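Local coordinates for protein UDP-N-acetylglucosamine 4,6-dehydratase (Vibrio fischeri, PDB 3PVZ) that binds NAD and is probably a lyase that dehydrates UDP-N-acetylglucosamine, a member of the polysaccharide synthase family with a Rossmann-type fold, at residues K179-M184 with F380-D385. Residues are numbered along the deposited sequence; the frame is centred on the assembly and turned at random.
Sequences KRIMEM and FIMIPD. With NAD (nicotinamide-adenine-dinucleotide), chain E.
Ile383 points its CD1 methyl at helix 174-189, against the aliphatic start of Arg180 (Ile383 CD1 to Arg180 CG 3.9 Å) and the CG1 branch of Ile181, each in the conformer described. Met184, a selenomethionine, crosses Ile383 at a slant. Met184 CE is 4.0 Å from Ile383 CG1. Met184 CE also comes to 3.3 Å from the carbonyl O of Met382. The Met184 chain is straight beyond CG (chi2 175°, chi3 -176°), which carries the methyl across to 380-385. The same methyl sits over the centre of one face of the Arg180 guanidinium in that conformer. Met382, also selenomethionine, is bent at chi2 and chi3; Met382 CE reaches Met184 SE (4.1 Å) and Ile181 CG2.

In the same conformer Arg180 NH1 forms a salt bridge with Glu183 OE1 (2.9 Å), one turn along the helix. Glu183 OE2 is in turn held by Asn345 and Ser347. Phe357 of helix 351-367 touches both Ile181 and Met382. Away from this interface, Lys179 NZ donates to both hydroxyls of the nicotinamide ribose of NAD, O2D (2.6 Å) and O3D (2.8 Å).

No hydrogen bond crosses between the segments. The end of helix 372-382 and the residue after it meet helix 174-189 mainly through apolar side chains. Arg180 and Glu183 pair within helix 174-189, and Lys179 binds NAD.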
loop_
_atom_site.group_PDB
_atom_site.type_symbol
_atom_site.label_atom_id
_atom_site.label_comp_id
_atom_site.label_asym_id
_atom_site.label_seq_id
_atom_site.Cartn_x
_atom_site.Cartn_y
_atom_site.Cartn_z
ATOM N N LYS A 179 -8.748 -16.554 -0.338
ATOM C CA LYS A 179 -9.467 -16.346 -1.608
ATOM C C LYS A 179 -10.504 -17.477 -1.818
ATOM O O LYS A 179 -11.560 -17.260 -2.410
ATOM C CB LYS A 179 -8.515 -16.261 -2.816
ATOM C CG LYS A 179 -7.377 -15.193 -2.760
ATOM C CD LYS A 179 -7.856 -13.799 -3.185
ATOM C CE LYS A 179 -6.664 -12.829 -3.470
ATOM N NZ LYS A 179 -6.043 -13.047 -4.802
ATOM N N ARG A 180 -10.222 -18.683 -1.349
ATOM C CA ARG A 180 -11.184 -19.773 -1.485
ATOM C C ARG A 180 -12.387 -19.559 -0.577
ATOM O O ARG A 180 -13.513 -19.871 -0.948
ATOM C CB ARG A 180 -10.533 -21.123 -1.175
ATOM C CG ARG A 180 -11.499 -22.283 -1.222
ATOM C CD ARG A 180 -12.095 -22.515 -2.621
ATOM N NE ARG A 180 -13.126 -23.539 -2.520
ATOM C CZ ARG A 180 -14.439 -23.320 -2.486
ATOM N NH1 ARG A 180 -14.942 -22.088 -2.624
ATOM N NH2 ARG A 180 -15.255 -24.366 -2.362
ATOM N N ILE A 181 -12.148 -19.032 0.620
ATOM C CA ILE A 181 -13.244 -18.734 1.534
ATOM C C ILE A 181 -14.047 -17.560 0.963
ATOM O O ILE A 181 -15.277 -17.574 0.984
ATOM C CB ILE A 181 -12.747 -18.446 2.984
ATOM C CG1 ILE A 181 -12.158 -19.710 3.592
ATOM C CG2 ILE A 181 -13.878 -17.909 3.854
ATOM C CD1 ILE A 181 -11.080 -19.458 4.618
HETATM N N MSE A 182 -13.358 -16.583 0.411
HETATM C CA MSE A 182 -14.038 -15.461 -0.235
HETATM C C MSE A 182 -15.060 -15.898 -1.290
HETATM O O MSE A 182 -16.163 -15.367 -1.344
HETATM C CB MSE A 182 -13.034 -14.555 -0.922
HETATM C CG MSE A 182 -13.689 -13.328 -1.575
HETATM SE SE MSE A 182 -12.778 -12.907 -3.227
HETATM C CE MSE A 182 -11.308 -12.153 -2.467
ATOM N N GLU A 183 -14.640 -16.830 -2.144
ATOM C CA GLU A 183 -15.479 -17.423 -3.205
ATOM C C GLU A 183 -16.785 -18.020 -2.640
ATOM O O GLU A 183 -17.847 -17.924 -3.260
ATOM C CB GLU A 183 -14.693 -18.521 -3.932
ATOM C CG GLU A 183 -15.431 -19.193 -5.091
ATOM C CD GLU A 183 -14.631 -20.311 -5.786
ATOM O OE1 GLU A 183 -13.839 -21.022 -5.122
ATOM O OE2 GLU A 183 -14.835 -20.499 -7.010
HETATM N N MSE A 184 -16.720 -18.602 -1.468
HETATM C CA MSE A 184 -17.943 -19.109 -0.802
HETATM C C MSE A 184 -18.909 -17.941 -0.519
HETATM O O MSE A 184 -20.110 -18.010 -0.823
HETATM C CB MSE A 184 -17.594 -19.789 0.511
HETATM C CG MSE A 184 -16.740 -21.017 0.368
HETATM SE SE MSE A 184 -16.225 -21.736 2.111
HETATM C CE MSE A 184 -15.069 -23.179 1.540
ATOM N N PHE A 380 -9.388 -25.067 8.544
ATOM C CA PHE A 380 -9.568 -26.506 8.286
ATOM C C PHE A 380 -11.052 -26.900 8.284
ATOM O O PHE A 380 -11.472 -27.753 7.498
ATOM C CB PHE A 380 -8.795 -27.373 9.283
ATOM C CG PHE A 380 -7.284 -27.335 9.118
ATOM C CD1 PHE A 380 -6.685 -26.870 7.948
ATOM C CD2 PHE A 380 -6.456 -27.789 10.152
ATOM C CE1 PHE A 380 -5.286 -26.847 7.819
ATOM C CE2 PHE A 380 -5.060 -27.767 10.021
ATOM C CZ PHE A 380 -4.482 -27.301 8.845
ATOM N N ILE A 381 -11.853 -26.272 9.139
ATOM C CA ILE A 381 -13.300 -26.549 9.159
ATOM C C ILE A 381 -13.944 -25.981 7.898
ATOM O O ILE A 381 -14.757 -26.638 7.266
ATOM C CB ILE A 381 -13.974 -26.032 10.457
ATOM C CG1 ILE A 381 -13.607 -26.981 11.621
ATOM C CG2 ILE A 381 -15.471 -25.931 10.266
ATOM C CD1 ILE A 381 -13.916 -26.459 13.045
HETATM N N MSE A 382 -13.526 -24.787 7.500
HETATM C CA MSE A 382 -14.065 -24.173 6.298
HETATM C C MSE A 382 -13.735 -24.984 5.028
HETATM O O MSE A 382 -14.585 -25.131 4.163
HETATM C CB MSE A 382 -13.547 -22.734 6.161
HETATM C CG MSE A 382 -13.917 -21.793 7.313
HETATM SE SE MSE A 382 -15.804 -21.710 7.600
HETATM C CE MSE A 382 -16.215 -20.619 6.053
ATOM N N ILE A 383 -12.505 -25.494 4.929
ATOM C CA ILE A 383 -12.008 -26.195 3.740
ATOM C C ILE A 383 -11.342 -27.526 4.146
ATOM O O ILE A 383 -10.124 -27.592 4.243
ATOM C CB ILE A 383 -10.930 -25.374 2.999
ATOM C CG1 ILE A 383 -11.340 -23.925 2.807
ATOM C CG2 ILE A 383 -10.608 -25.993 1.643
ATOM C CD1 ILE A 383 -10.198 -23.099 2.311
ATOM N N PRO A 384 -12.130 -28.589 4.367
ATOM C CA PRO A 384 -11.573 -29.849 4.931
ATOM C C PRO A 384 -10.343 -30.447 4.228
ATOM O O PRO A 384 -9.440 -30.955 4.898
ATOM C CB PRO A 384 -12.758 -30.814 4.853
ATOM C CG PRO A 384 -13.972 -29.889 4.986
ATOM C CD PRO A 384 -13.592 -28.654 4.205
ATOM N N ASP A 385 -10.286 -30.369 2.906
ATOM C CA ASP A 385 -9.138 -30.922 2.167
ATOM C C ASP A 385 -7.895 -30.008 2.155
ATOM O O ASP A 385 -6.921 -30.295 1.462
ATOM C CB ASP A 385 -9.564 -31.335 0.739
ATOM C CG ASP A 385 -10.499 -32.563 0.739
ATOM O OD1 ASP A 385 -10.012 -33.716 0.875
ATOM O OD2 ASP A 385 -11.726 -32.381 0.616
HETATM P PA NAD E . -1.636 -4.925 -5.813
HETATM O O1A NAD E . -0.885 -5.094 -4.532
HETATM O O2A NAD E . -0.812 -4.147 -6.794
HETATM O O5B NAD E . -2.851 -3.913 -5.647
HETATM C C5B NAD E . -3.786 -4.219 -4.589
HETATM C C4B NAD E . -4.414 -2.854 -4.287
HETATM O O4B NAD E . -5.402 -2.927 -3.281
HETATM C C3B NAD E . -3.317 -1.857 -3.793
HETATM O O3B NAD E . -3.327 -0.665 -4.552
HETATM C C2B NAD E . -3.717 -1.623 -2.318
HETATM O O2B NAD E . -3.281 -0.381 -1.779
HETATM C C1B NAD E . -5.246 -1.789 -2.475
HETATM N N9A NAD E . -5.873 -2.066 -1.191
HETATM C C8A NAD E . -5.564 -3.048 -0.332
HETATM N N7A NAD E . -6.280 -2.971 0.742
HETATM C C5A NAD E . -7.167 -1.947 0.554
HETATM C C6A NAD E . -8.171 -1.372 1.328
HETATM N N6A NAD E . -8.451 -1.964 2.535
HETATM N N1A NAD E . -8.851 -0.325 0.872
HETATM C C2A NAD E . -8.561 0.211 -0.309
HETATM N N3A NAD E . -7.606 -0.285 -1.056
HETATM C C4A NAD E . -6.906 -1.342 -0.667
HETATM O O3 NAD E . -2.109 -6.371 -6.336
HETATM P PN NAD E . -2.385 -6.589 -7.927
HETATM O O1N NAD E . -1.150 -7.177 -8.590
HETATM O O2N NAD E . -2.959 -5.487 -8.718
HETATM O O5D NAD E . -3.369 -7.912 -7.827
HETATM C C5D NAD E . -4.702 -7.545 -7.506
HETATM C C4D NAD E . -5.552 -8.815 -7.380
HETATM O O4D NAD E . -5.238 -9.742 -8.467
HETATM C C3D NAD E . -5.191 -9.564 -6.078
HETATM O O3D NAD E . -6.289 -10.345 -5.555
HETATM C C2D NAD E . -4.136 -10.587 -6.555
HETATM O O2D NAD E . -4.047 -11.731 -5.692
HETATM C C1D NAD E . -4.701 -10.978 -7.920
HETATM N N1N NAD E . -3.685 -11.579 -8.798
HETATM C C2N NAD E . -2.617 -10.845 -9.134
HETATM C C3N NAD E . -1.642 -11.352 -9.967
HETATM C C7N NAD E . -0.447 -10.570 -10.324
HETATM O O7N NAD E . 0.399 -11.144 -11.006
HETATM N N7N NAD E . -0.248 -9.309 -9.911
HETATM C C4N NAD E . -1.779 -12.669 -10.471
HETATM C C5N NAD E . -2.906 -13.390 -10.114
HETATM C C6N NAD E . -3.851 -12.822 -9.258
#